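Local coordinates for protein esterase (uncultured bacterium pCosCE1, PDB 7ATL) that hydrolyses carboxylic esters as a family VIII carboxylesterase with a beta-lactamase-like fold and also shows promiscuous acyltransferase activity, at residues 23-28 and 364-369; 143-148 and 258-263; 200-205 and 286-291. All blocks are in the same frame, centred on the assembly; numbering follows the deposited sequence.

Contact 1. Residues 23-28 and 364-369; sequences GRIVGS and AFEGMS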
ATOM      1  N   GLY A  23     -19.363   6.828  14.514  1.00 48.97           N
ATOM      2  CA  GLY A  23     -18.271   7.787  14.219  1.00 47.30           C
ATOM      3  C   GLY A  23     -16.888   7.127  14.195  1.00 46.52           C
ATOM      4  O   GLY A  23     -15.909   7.757  14.662  1.00 42.32           O
ATOM      5  N   ARG A  24     -16.799   5.887  13.698  1.00 42.77           N
ATOM      6  CA  ARG A  24     -15.529   5.125  13.551  1.00 40.44           C
ATOM      7  C   ARG A  24     -14.964   5.430  12.158  1.00 38.16           C
ATOM      8  O   ARG A  24     -13.749   5.547  12.027  1.00 39.27           O
ATOM      9  CB  ARG A  24     -15.768   3.624  13.756  1.00 40.44           C
ATOM     10  CG  ARG A  24     -15.609   3.129  15.188  1.00 41.26           C
ATOM     11  CD  ARG A  24     -16.381   1.830  15.409  1.00 44.69           C
ATOM     12  NE  ARG A  24     -16.011   0.781  14.462  1.00 47.47           N
ATOM     13  CZ  ARG A  24     -16.833   0.049  13.703  1.00 53.03           C
ATOM     14  NH1 ARG A  24     -18.150   0.178  13.751  1.00 54.16           N
ATOM     15  NH2 ARG A  24     -16.314  -0.855  12.890  1.00 61.29           N
ATOM     16  N   ILE A  25     -15.848   5.582  11.176  1.00 38.15           N
ATOM     17  CA  ILE A  25     -15.553   5.884   9.747  1.00 40.62           C
ATOM     18  C   ILE A  25     -16.383   7.108   9.357  1.00 40.84           C
ATOM     19  O   ILE A  25     -17.547   7.205   9.784  1.00 46.81           O
ATOM     20  CB  ILE A  25     -15.895   4.660   8.869  1.00 41.74           C
ATOM     21  CG1 ILE A  25     -15.048   3.453   9.265  1.00 46.88           C
ATOM     22  CG2 ILE A  25     -15.765   4.957   7.380  1.00 41.18           C
ATOM     23  CD1 ILE A  25     -13.547   3.702   9.174  1.00 49.00           C
ATOM     24  N   VAL A  26     -15.804   7.993   8.562  1.00 39.69           N
ATOM     25  CA  VAL A  26     -16.463   9.220   8.051  1.00 40.98           C
ATOM     26  C   VAL A  26     -17.114   8.892   6.706  1.00 44.42           C
ATOM     27  O   VAL A  26     -18.304   9.290   6.490  1.00 53.14           O
ATOM     28  CB  VAL A  26     -15.425  10.350   7.956  1.00 41.40           C
ATOM     29  CG1 VAL A  26     -15.966  11.578   7.228  1.00 43.31           C
ATOM     30  CG2 VAL A  26     -14.911  10.699   9.346  1.00 41.37           C
ATOM     31  N   GLY A  27     -16.354   8.215   5.843  1.00 39.61           N
ATOM     32  CA  GLY A  27     -16.774   7.770   4.499  1.00 38.25           C
ATOM     33  C   GLY A  27     -15.910   6.626   3.987  1.00 35.60           C
ATOM     34  O   GLY A  27     -14.737   6.483   4.422  1.00 36.39           O
ATOM     35  N   SER A  28     -16.462   5.795   3.110  1.00 33.93           N
ATOM     36  CA  SER A  28     -15.741   4.649   2.492  1.00 32.90           C
ATOM     37  C   SER A  28     -16.312   4.388   1.106  1.00 30.92           C
ATOM     38  O   SER A  28     -17.471   4.773   0.849  1.00 34.40           O
ATOM     39  CB  SER A  28     -15.775   3.397   3.340  1.00 32.18           C
ATOM     40  OG  SER A  28     -17.038   2.759   3.247  1.00 33.03           O
ATOM     41  N   ALA A 364      -8.043   7.364   9.145  1.00 30.13           N
ATOM     42  CA  ALA A 364      -6.872   6.699   9.760  1.00 31.44           C
ATOM     43  C   ALA A 364      -7.024   6.748  11.279  1.00 33.39           C
ATOM     44  O   ALA A 364      -7.419   7.786  11.802  1.00 34.53           O
ATOM     45  CB  ALA A 364      -5.638   7.427   9.304  1.00 33.63           C
ATOM     46  N   PHE A 365      -6.752   5.659  12.011  1.00 34.64           N
ATOM     47  CA  PHE A 365      -6.304   4.384  11.498  1.00 37.92           C
ATOM     48  C   PHE A 365      -7.448   3.367  11.471  1.00 37.15           C
ATOM     49  O   PHE A 365      -7.130   2.199  11.256  1.00 40.42           O
ATOM     50  CB  PHE A 365      -5.161   3.869  12.375  1.00 39.14           C
ATOM     51  CG  PHE A 365      -4.075   4.897  12.554  1.00 41.11           C
ATOM     52  CD1 PHE A 365      -3.146   5.114  11.544  1.00 40.20           C
ATOM     53  CD2 PHE A 365      -4.026   5.687  13.695  1.00 39.65           C
ATOM     54  CE1 PHE A 365      -2.178   6.096  11.678  1.00 41.66           C
ATOM     55  CE2 PHE A 365      -3.049   6.656  13.832  1.00 41.54           C
ATOM     56  CZ  PHE A 365      -2.131   6.862  12.821  1.00 40.72           C
ATOM     57  N   GLU A 366      -8.712   3.758  11.669  1.00 36.46           N
ATOM     58  CA  GLU A 366      -9.824   2.764  11.762  1.00 35.81           C
ATOM     59  C   GLU A 366      -9.861   1.953  10.455  1.00 33.05           C
ATOM     60  O   GLU A 366      -9.882   0.730  10.533  1.00 30.40           O
ATOM     61  CB  GLU A 366     -11.162   3.428  12.124  1.00 37.02           C
ATOM     62  CG  GLU A 366     -12.365   2.478  12.170  1.00 37.27           C
ATOM     63  CD  GLU A 366     -12.394   1.369  13.217  1.00 36.31           C
ATOM     64  OE1 GLU A 366     -11.711   1.484  14.246  1.00 34.50           O
ATOM     65  OE2 GLU A 366     -13.120   0.380  12.999  1.00 36.56           O
ATOM     66  N   GLY A 367      -9.772   2.604   9.300  1.00 31.19           N
ATOM     67  CA  GLY A 367      -9.834   1.926   7.993  1.00 33.06           C
ATOM     68  C   GLY A 367      -8.706   0.920   7.751  1.00 33.21           C
ATOM     69  O   GLY A 367      -8.863   0.055   6.869  1.00 32.12           O
ATOM     70  N   MET A 368      -7.576   1.038   8.448  1.00 32.43           N
ATOM     71  CA  MET A 368      -6.388   0.202   8.174  1.00 32.10           C
ATOM     72  C   MET A 368      -6.345  -0.917   9.200  1.00 32.63           C
ATOM     73  O   MET A 368      -6.229  -2.096   8.786  1.00 35.48           O
ATOM     74  CB  MET A 368      -5.092   1.005   8.286  1.00 32.96           C
ATOM     75  CG  MET A 368      -3.855   0.130   8.223  1.00 34.69           C
ATOM     76  SD  MET A 368      -2.333   0.994   8.630  1.00 36.35           S
ATOM     77  CE  MET A 368      -2.428   1.107  10.414  1.00 35.16           C
ATOM     78  N   SER A 369      -6.354  -0.539  10.477  1.00 31.13           N
ATOM     79  CA  SER A 369      -6.049  -1.435  11.624  1.00 33.82           C
ATOM     80  C   SER A 369      -7.231  -1.537  12.588  1.00 31.02           C
ATOM     81  O   SER A 369      -7.128  -2.328  13.509  1.00 28.92           O
ATOM     82  CB  SER A 369      -4.823  -0.974  12.357  1.00 34.67           C
ATOM     83  OG  SER A 369      -4.976   0.368  12.791  1.00 33.42           O
TER
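Residues 23-28 and 364-369 come closest at Arg24 and Glu366, whose CA atoms lie 6.4 Å apart. The first segment leaves helix 3-21 through a Schellman motif with Gly23 at positive phi, and enters strand 27-34 at Gly27. The second, entered through a cis peptide between Ala364 and Phe365, forms the short helix 366-369, with Phe365 as N-cap.

Glu366 extends from the start of that helix toward the other segment, its CG anti to the backbone N (chi1 177°). A bend at chi2 then brings the carboxylate beside the arginine. The salt bridge runs from Arg24 NE to Glu366 OE2 at 3.3 Å, while Arg24 NH2 adds a weak bond to the same OE2 at 3.4 Å. The oxygen sits at the edge of the guanidinium, but the two planes are almost perpendicular (87°), and NE meets OE2 from above the carboxylate plane. This is therefore a forked grip on one oxygen, unlike a coplanar two-oxygen pairing. OE2 also accepts from Tyr372 N, its strongest partner, and Arg24 NH1 pairs with Glu22.

Along the glutamate stem, Ile25 crosses at about a right angle: its CD1 packs 3.4 Å from Glu366 CG and 3.9 Å from Gly367 N. Glu366 CB also rests against Arg24 O at 3.3 Å.

The contact brings the N-terminal helix-to-strand turn against the segment leading into C-terminal helix 372-381, consistent with the beta-lactamase-like fold, in which terminal helices flank the antiparallel sheet.

Contact 2. Residues 143-148 and 258-263; sequences ELSSLT and QAYPSG
Leu147, Thr148 and Tyr260 bring together two loops lacking regular structure, with 5.2 Å between the CA atoms of Thr148 and Tyr260 and a wider 7.5 Å between those of Ser145 and Ala259. Residues 143-148 lead into helix 149-157, with Thr148 as its N-cap, and 258-263 lie in the loop between strands 246-249 and 268-269.

Tyr260 carries nearly the whole contact. Its CG stands between the backbone N and the carbonyl carbon (chi1 75°), which lays the ring edge against Leu147 O, 3.5 Å from Tyr260 CD2, and Ser145 OG, in the ring plane 3.8 Å from Tyr260 CE2. Nearer the backbone, Tyr260 CB packs 3.7 Å from Thr148 C. The serine hydroxyl has a task within its own loop: it accepts from Leu147 N in an almost straight bond (163°), forming an ST turn that holds the oxygen facing the tyrosine.

A single water lies between the backbones. It accepts from Tyr260 N at 3.1 Å and appears to donate to Leu147 O at 2.7 Å, with a weaker approach to Ser145 O.

Arg253 makes a cation-pi contact with Tyr260 and also hydrogen-bonds to Tyr260 O and Glu143 O, linking both loops, while Leu149 and Asn152 of helix 149-157 touch the Tyr260 side chain.

Oxygen atoms thus meet the rim of the aromatic ring, where its weakly positive C-H groups are probably a mild electrostatic match. The direct contact is van der Waals in character, and Tyr260 N and, probably, Leu147 O are joined through water in place of a direct bond.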
ATOM      1  N   GLU A 143       4.968  13.366   4.002  1.00 30.05           N
ATOM      2  CA  GLU A 143       5.197  14.661   4.692  1.00 29.24           C
ATOM      3  C   GLU A 143       5.720  15.698   3.693  1.00 30.01           C
ATOM      4  O   GLU A 143       6.095  15.316   2.572  1.00 31.17           O
ATOM      5  CB  GLU A 143       6.185  14.480   5.849  1.00 30.23           C
ATOM      6  CG  GLU A 143       7.621  14.186   5.414  1.00 27.96           C
ATOM      7  CD  GLU A 143       7.840  12.712   5.119  1.00 28.06           C
ATOM      8  OE1 GLU A 143       8.145  11.983   6.070  1.00 26.22           O
ATOM      9  OE2 GLU A 143       7.644  12.289   3.946  1.00 27.53           O
ATOM     10  N   LEU A 144       5.754  16.977   4.082  1.00 31.11           N
ATOM     11  CA  LEU A 144       6.306  18.051   3.215  1.00 31.18           C
ATOM     12  C   LEU A 144       7.837  17.971   3.246  1.00 28.00           C
ATOM     13  O   LEU A 144       8.407  17.613   4.285  1.00 27.78           O
ATOM     14  CB  LEU A 144       5.798  19.418   3.684  1.00 33.29           C
ATOM     15  CG  LEU A 144       4.288  19.646   3.593  1.00 35.48           C
ATOM     16  CD1 LEU A 144       3.937  21.055   4.039  1.00 36.95           C
ATOM     17  CD2 LEU A 144       3.762  19.405   2.189  1.00 34.49           C
ATOM     18  N   SER A 145       8.471  18.257   2.119  1.00 27.78           N
ATOM     19  CA  SER A 145       9.942  18.293   1.980  1.00 28.59           C
ATOM     20  C   SER A 145      10.310  19.050   0.711  1.00 29.29           C
ATOM     21  O   SER A 145       9.445  19.182  -0.175  1.00 30.28           O
ATOM     22  CB  SER A 145      10.548  16.903   1.975  1.00 29.93           C
ATOM     23  OG  SER A 145      10.762  16.419   0.657  1.00 28.52           O
ATOM     24  N   SER A 146      11.581  19.444   0.615  1.00 31.03           N
ATOM     25  CA  SER A 146      12.171  20.157  -0.541  1.00 30.86           C
ATOM     26  C   SER A 146      12.973  19.166  -1.385  1.00 30.14           C
ATOM     27  O   SER A 146      13.646  19.609  -2.312  1.00 31.51           O
ATOM     28  CB  SER A 146      13.035  21.290  -0.075  1.00 32.58           C
ATOM     29  OG  SER A 146      14.151  20.788   0.652  1.00 34.82           O
ATOM     30  N   LEU A 147      12.906  17.876  -1.078  1.00 29.01           N
ATOM     31  CA  LEU A 147      13.800  16.876  -1.706  1.00 27.54           C
ATOM     32  C   LEU A 147      13.207  16.378  -3.017  1.00 25.79           C
ATOM     33  O   LEU A 147      11.962  16.320  -3.139  1.00 22.86           O
ATOM     34  CB  LEU A 147      14.004  15.712  -0.745  1.00 27.89           C
ATOM     35  CG  LEU A 147      14.444  16.122   0.655  1.00 30.26           C
ATOM     36  CD1 LEU A 147      14.548  14.899   1.531  1.00 32.99           C
ATOM     37  CD2 LEU A 147      15.767  16.882   0.627  1.00 30.46           C
ATOM     38  N   THR A 148      14.108  16.021  -3.933  1.00 24.07           N
ATOM     39  CA  THR A 148      13.884  15.023  -5.003  1.00 25.64           C
ATOM     40  C   THR A 148      13.976  13.631  -4.365  1.00 29.49           C
ATOM     41  O   THR A 148      14.557  13.502  -3.221  1.00 29.48           O
ATOM     42  CB  THR A 148      14.888  15.178  -6.153  1.00 25.28           C
ATOM     43  OG1 THR A 148      16.214  14.865  -5.700  1.00 21.87           O
ATOM     44  CG2 THR A 148      14.852  16.572  -6.752  1.00 24.82           C
ATOM     45  N   GLN A 258       5.133  18.958  -7.634  1.00 32.63           N
ATOM     46  CA  GLN A 258       6.610  19.020  -7.427  1.00 38.26           C
ATOM     47  C   GLN A 258       7.037  17.999  -6.367  1.00 33.98           C
ATOM     48  O   GLN A 258       8.233  17.703  -6.293  1.00 34.47           O
ATOM     49  CB  GLN A 258       7.112  20.392  -6.939  1.00 44.06           C
ATOM     50  CG  GLN A 258       6.775  21.595  -7.820  1.00 48.21           C
ATOM     51  CD  GLN A 258       6.825  21.303  -9.300  1.00 51.02           C
ATOM     52  OE1 GLN A 258       5.880  21.583 -10.050  1.00 59.30           O
ATOM     53  NE2 GLN A 258       7.931  20.726  -9.730  1.00 46.47           N
ATOM     54  N   ALA A 259       6.115  17.499  -5.550  1.00 30.35           N
ATOM     55  CA  ALA A 259       6.452  16.542  -4.474  1.00 31.36           C
ATOM     56  C   ALA A 259       7.072  15.283  -5.101  1.00 30.52           C
ATOM     57  O   ALA A 259       6.511  14.782  -6.104  1.00 30.08           O
ATOM     58  CB  ALA A 259       5.218  16.230  -3.666  1.00 32.27           C
ATOM     59  N   TYR A 260       8.190  14.793  -4.559  1.00 27.31           N
ATOM     60  CA  TYR A 260       8.895  13.620  -5.143  1.00 28.22           C
ATOM     61  C   TYR A 260       7.958  12.409  -5.120  1.00 27.60           C
ATOM     62  O   TYR A 260       7.158  12.212  -4.188  1.00 25.31           O
ATOM     63  CB  TYR A 260      10.266  13.350  -4.496  1.00 27.71           C
ATOM     64  CG  TYR A 260      10.237  12.718  -3.133  1.00 25.45           C
ATOM     65  CD1 TYR A 260      10.100  11.355  -2.996  1.00 25.04           C
ATOM     66  CD2 TYR A 260      10.351  13.474  -1.979  1.00 25.62           C
ATOM     67  CE1 TYR A 260      10.070  10.756  -1.748  1.00 24.82           C
ATOM     68  CE2 TYR A 260      10.309  12.892  -0.721  1.00 25.48           C
ATOM     69  CZ  TYR A 260      10.178  11.520  -0.603  1.00 25.00           C
ATOM     70  OH  TYR A 260      10.141  10.896   0.616  1.00 25.83           O
ATOM     71  N   PRO A 261       7.985  11.614  -6.214  1.00 26.13           N
ATOM     72  CA  PRO A 261       7.170  10.410  -6.319  1.00 26.23           C
ATOM     73  C   PRO A 261       7.628   9.336  -5.331  1.00 25.18           C
ATOM     74  O   PRO A 261       8.687   8.820  -5.523  1.00 24.47           O
ATOM     75  CB  PRO A 261       7.395   9.956  -7.764  1.00 27.76           C
ATOM     76  CG  PRO A 261       8.739  10.532  -8.137  1.00 28.43           C
ATOM     77  CD  PRO A 261       8.759  11.873  -7.437  1.00 27.46           C
ATOM     78  N   SER A 262       6.847   9.106  -4.273  1.00 24.26           N
ATOM     79  CA  SER A 262       7.083   8.029  -3.278  1.00 23.65           C
ATOM     80  C   SER A 262       6.369   6.775  -3.764  1.00 22.24           C
ATOM     81  O   SER A 262       5.147   6.724  -3.676  1.00 21.56           O
ATOM     82  CB  SER A 262       6.623   8.412  -1.886  1.00 23.57           C
ATOM     83  OG  SER A 262       6.570   7.269  -1.041  1.00 24.07           O
ATOM     84  N   GLY A 263       7.126   5.804  -4.257  1.00 22.56           N
ATOM     85  CA  GLY A 263       6.603   4.475  -4.631  1.00 23.52           C
ATOM     86  C   GLY A 263       5.946   3.727  -3.477  1.00 21.13           C
ATOM     87  O   GLY A 263       4.997   2.969  -3.746  1.00 20.81           O
TER
HETATM   88  O   HOH W   1       9.386  16.752  -2.417  1.00 24.51           O

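Contact 3. Residues 200-205 and 286-291; sequences QPLGLR and EGILQP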
ATOM      1  N   GLN A 200      -1.721   2.649 -18.325  1.00 33.58           N
ATOM      2  CA  GLN A 200      -2.182   2.482 -19.730  1.00 39.79           C
ATOM      3  C   GLN A 200      -2.540   1.021 -19.980  1.00 37.63           C
ATOM      4  O   GLN A 200      -3.673   0.745 -20.335  1.00 41.22           O
ATOM      5  CB  GLN A 200      -1.182   3.072 -20.730  1.00 40.83           C
ATOM      6  CG  GLN A 200      -1.223   4.601 -20.732  1.00 47.49           C
ATOM      7  CD  GLN A 200      -0.409   5.227 -21.840  1.00 51.00           C
ATOM      8  OE1 GLN A 200      -0.941   5.953 -22.667  1.00 60.84           O
ATOM      9  NE2 GLN A 200       0.880   4.929 -21.886  1.00 49.70           N
ATOM     10  N   PRO A 201      -1.630   0.045 -19.779  1.00 36.63           N
ATOM     11  CA  PRO A 201      -1.974  -1.370 -19.945  1.00 36.03           C
ATOM     12  C   PRO A 201      -3.244  -1.846 -19.228  1.00 36.16           C
ATOM     13  O   PRO A 201      -3.972  -2.617 -19.823  1.00 37.12           O
ATOM     14  CB  PRO A 201      -0.763  -2.082 -19.335  1.00 39.53           C
ATOM     15  CG  PRO A 201       0.390  -1.135 -19.623  1.00 40.66           C
ATOM     16  CD  PRO A 201      -0.204   0.248 -19.477  1.00 38.89           C
ATOM     17  N   LEU A 202      -3.476  -1.394 -17.992  1.00 35.54           N
ATOM     18  CA  LEU A 202      -4.625  -1.820 -17.146  1.00 37.88           C
ATOM     19  C   LEU A 202      -5.847  -0.923 -17.403  1.00 38.39           C
ATOM     20  O   LEU A 202      -6.896  -1.194 -16.777  1.00 36.62           O
ATOM     21  CB  LEU A 202      -4.222  -1.781 -15.662  1.00 42.00           C
ATOM     22  CG  LEU A 202      -3.378  -2.951 -15.139  1.00 43.02           C
ATOM     23  CD1 LEU A 202      -3.287  -2.943 -13.614  1.00 42.81           C
ATOM     24  CD2 LEU A 202      -3.955  -4.277 -15.598  1.00 43.82           C
ATOM     25  N   GLY A 203      -5.712   0.115 -18.244  1.00 35.89           N
ATOM     26  CA  GLY A 203      -6.782   1.083 -18.562  1.00 35.69           C
ATOM     27  C   GLY A 203      -7.263   1.889 -17.355  1.00 36.78           C
ATOM     28  O   GLY A 203      -8.433   2.315 -17.352  1.00 36.30           O
ATOM     29  N   LEU A 204      -6.401   2.159 -16.377  1.00 36.69           N
ATOM     30  CA  LEU A 204      -6.794   2.881 -15.134  1.00 37.04           C
ATOM     31  C   LEU A 204      -7.277   4.286 -15.511  1.00 34.82           C
ATOM     32  O   LEU A 204      -6.683   4.885 -16.404  1.00 32.65           O
ATOM     33  CB  LEU A 204      -5.590   2.946 -14.182  1.00 38.00           C
ATOM     34  CG  LEU A 204      -4.981   1.609 -13.733  1.00 36.70           C
ATOM     35  CD1 LEU A 204      -3.942   1.842 -12.656  1.00 36.85           C
ATOM     36  CD2 LEU A 204      -6.032   0.636 -13.231  1.00 35.70           C
ATOM     37  N   ARG A 205      -8.292   4.818 -14.839  1.00 35.24           N
ATOM     38  CA  ARG A 205      -8.877   6.133 -15.227  1.00 40.13           C
ATOM     39  C   ARG A 205      -8.269   7.279 -14.405  1.00 37.99           C
ATOM     40  O   ARG A 205      -8.251   8.417 -14.926  1.00 39.10           O
ATOM     41  CB  ARG A 205     -10.410   6.142 -15.122  1.00 45.19           C
ATOM     42  CG  ARG A 205     -10.984   5.503 -13.865  1.00 51.96           C
ATOM     43  CD  ARG A 205     -12.491   5.668 -13.766  1.00 55.17           C
ATOM     44  NE  ARG A 205     -12.976   5.320 -12.436  1.00 57.38           N
ATOM     45  CZ  ARG A 205     -14.259   5.266 -12.094  1.00 58.02           C
ATOM     46  NH1 ARG A 205     -14.604   4.960 -10.853  1.00 56.75           N
ATOM     47  NH2 ARG A 205     -15.196   5.520 -12.991  1.00 59.11           N
ATOM     48  N   GLU A 286      -3.949 -11.522 -20.017  1.00 52.89           N
ATOM     49  CA  GLU A 286      -3.426 -11.585 -21.409  1.00 60.94           C
ATOM     50  C   GLU A 286      -2.620 -10.318 -21.709  1.00 51.58           C
ATOM     51  O   GLU A 286      -3.207  -9.234 -21.676  1.00 46.58           O
ATOM     52  CB  GLU A 286      -4.577 -11.674 -22.425  1.00 80.01           C
ATOM     53  CG  GLU A 286      -5.339 -12.998 -22.447  1.00 88.59           C
ATOM     54  CD  GLU A 286      -4.787 -14.047 -23.403  1.00 95.03           C
ATOM     55  OE1 GLU A 286      -5.589 -14.847 -23.933  1.00 88.99           O
ATOM     56  OE2 GLU A 286      -3.554 -14.071 -23.607  1.00 96.01           O
ATOM     57  N   GLY A 287      -1.325 -10.467 -21.984  1.00 53.55           N
ATOM     58  CA  GLY A 287      -0.416  -9.391 -22.424  1.00 52.06           C
ATOM     59  C   GLY A 287      -0.129  -8.346 -21.349  1.00 53.05           C
ATOM     60  O   GLY A 287       0.246  -7.224 -21.735  1.00 52.80           O
ATOM     61  N   ILE A 288      -0.266  -8.671 -20.056  1.00 45.31           N
ATOM     62  CA  ILE A 288       0.031  -7.714 -18.948  1.00 43.12           C
ATOM     63  C   ILE A 288       0.838  -8.420 -17.848  1.00 39.25           C
ATOM     64  O   ILE A 288       1.929  -7.927 -17.509  1.00 36.96           O
ATOM     65  CB  ILE A 288      -1.274  -7.065 -18.434  1.00 44.67           C
ATOM     66  CG1 ILE A 288      -1.917  -6.214 -19.536  1.00 47.38           C
ATOM     67  CG2 ILE A 288      -1.034  -6.255 -17.166  1.00 42.44           C
ATOM     68  CD1 ILE A 288      -3.288  -5.671 -19.202  1.00 48.01           C
ATOM     69  N   LEU A 289       0.319  -9.523 -17.312  1.00 32.30           N
ATOM     70  CA  LEU A 289       0.979 -10.309 -16.253  1.00 30.94           C
ATOM     71  C   LEU A 289       0.614 -11.786 -16.423  1.00 28.99           C
ATOM     72  O   LEU A 289      -0.581 -12.095 -16.408  1.00 26.99           O
ATOM     73  CB  LEU A 289       0.521  -9.750 -14.901  1.00 30.38           C
ATOM     74  CG  LEU A 289       1.258 -10.295 -13.677  1.00 29.65           C
ATOM     75  CD1 LEU A 289       2.653  -9.698 -13.565  1.00 28.80           C
ATOM     76  CD2 LEU A 289       0.472 -10.020 -12.411  1.00 29.53           C
ATOM     77  N   GLN A 290       1.619 -12.643 -16.590  1.00 32.04           N
ATOM     78  CA  GLN A 290       1.473 -14.115 -16.753  1.00 36.91           C
ATOM     79  C   GLN A 290       0.934 -14.712 -15.452  1.00 36.99           C
ATOM     80  O   GLN A 290       1.321 -14.310 -14.352  1.00 35.24           O
ATOM     81  CB  GLN A 290       2.798 -14.794 -17.131  1.00 41.66           C
ATOM     82  CG  GLN A 290       3.505 -14.236 -18.369  1.00 48.23           C
ATOM     83  CD  GLN A 290       2.737 -14.426 -19.658  1.00 57.61           C
ATOM     84  OE1 GLN A 290       3.293 -14.819 -20.683  1.00 68.21           O
ATOM     85  NE2 GLN A 290       1.449 -14.119 -19.639  1.00 59.61           N
ATOM     86  N   PRO A 291      -0.000 -15.685 -15.546  1.00 39.10           N
ATOM     87  CA  PRO A 291      -0.489 -16.403 -14.362  1.00 39.05           C
ATOM     88  C   PRO A 291       0.639 -16.864 -13.414  1.00 36.81           C
ATOM     89  O   PRO A 291       0.479 -16.798 -12.201  1.00 35.24           O
ATOM     90  CB  PRO A 291      -1.204 -17.621 -14.985  1.00 37.95           C
ATOM     91  CG  PRO A 291      -1.689 -17.122 -16.331  1.00 37.33           C
ATOM     92  CD  PRO A 291      -0.630 -16.145 -16.799  1.00 37.91           C
TER
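Ile288 meets Pro201 and Leu202 through apolar contacts at the surface of the protein, where the turn after helix 190-199 packs on the loop between helices 271-283 and 291-297; the CA atoms of Pro201 and Ile288 lie 6.7 Å apart. The isoleucine points toward the opposing turn and divides its branches between two neighbours. CG2, anti to the backbone N, meets Leu202 CD2 at 3.9 Å. The CG1-CD1 arm passes Pro201, with Ile288 CG1 at 4.3 Å from Pro201 CB, and its CD1 also touches Leu202 CD2.

One approach is apolar against polar: Ile288 CD1 lies 3.2 Å from Pro201 O, close but making no polar bond. With CG1 anti to the carbonyl carbon (chi1 -64°) and the chain extended beyond it, this terminal methyl lies against the peptide following Pro201.

Backbone bonding shapes the turn that receives the isoleucine. Gly203 N donates to Gln200 O at 3.0 Å, closing a type I turn within the Schellman motif that ends helix 190-199.

Dispersion and shape therefore supply the direct contact between the two loops, while Ile288 O and Gln290 N bond to Arg77 and Glu80 of helix 67-80, and Leu202 packs on Leu73 of the same helix.

How the contacts relate
The three contacts lie far apart in one chain, with centres 26 Å (contacts 1 and 2), 30 Å (1 and 3) and 28 Å (2 and 3) from one another and nearest atoms no closer than about 12 Å. Contact 1 joins near-terminal segments, so the other two fall within the chain it spans. Contacts 2 and 3 alternate along the sequence, interlacing the region from 143 to 291. They differ in chemistry: a salt bridge, a direct aromatic-edge contact with a water bridging the backbones, and plain apolar packing. Contact 2 lies close to the probable active site: Glu143 is near, without touching, Ser65, Lys68 and Tyr123, an SxxK-type pattern consistent with the family.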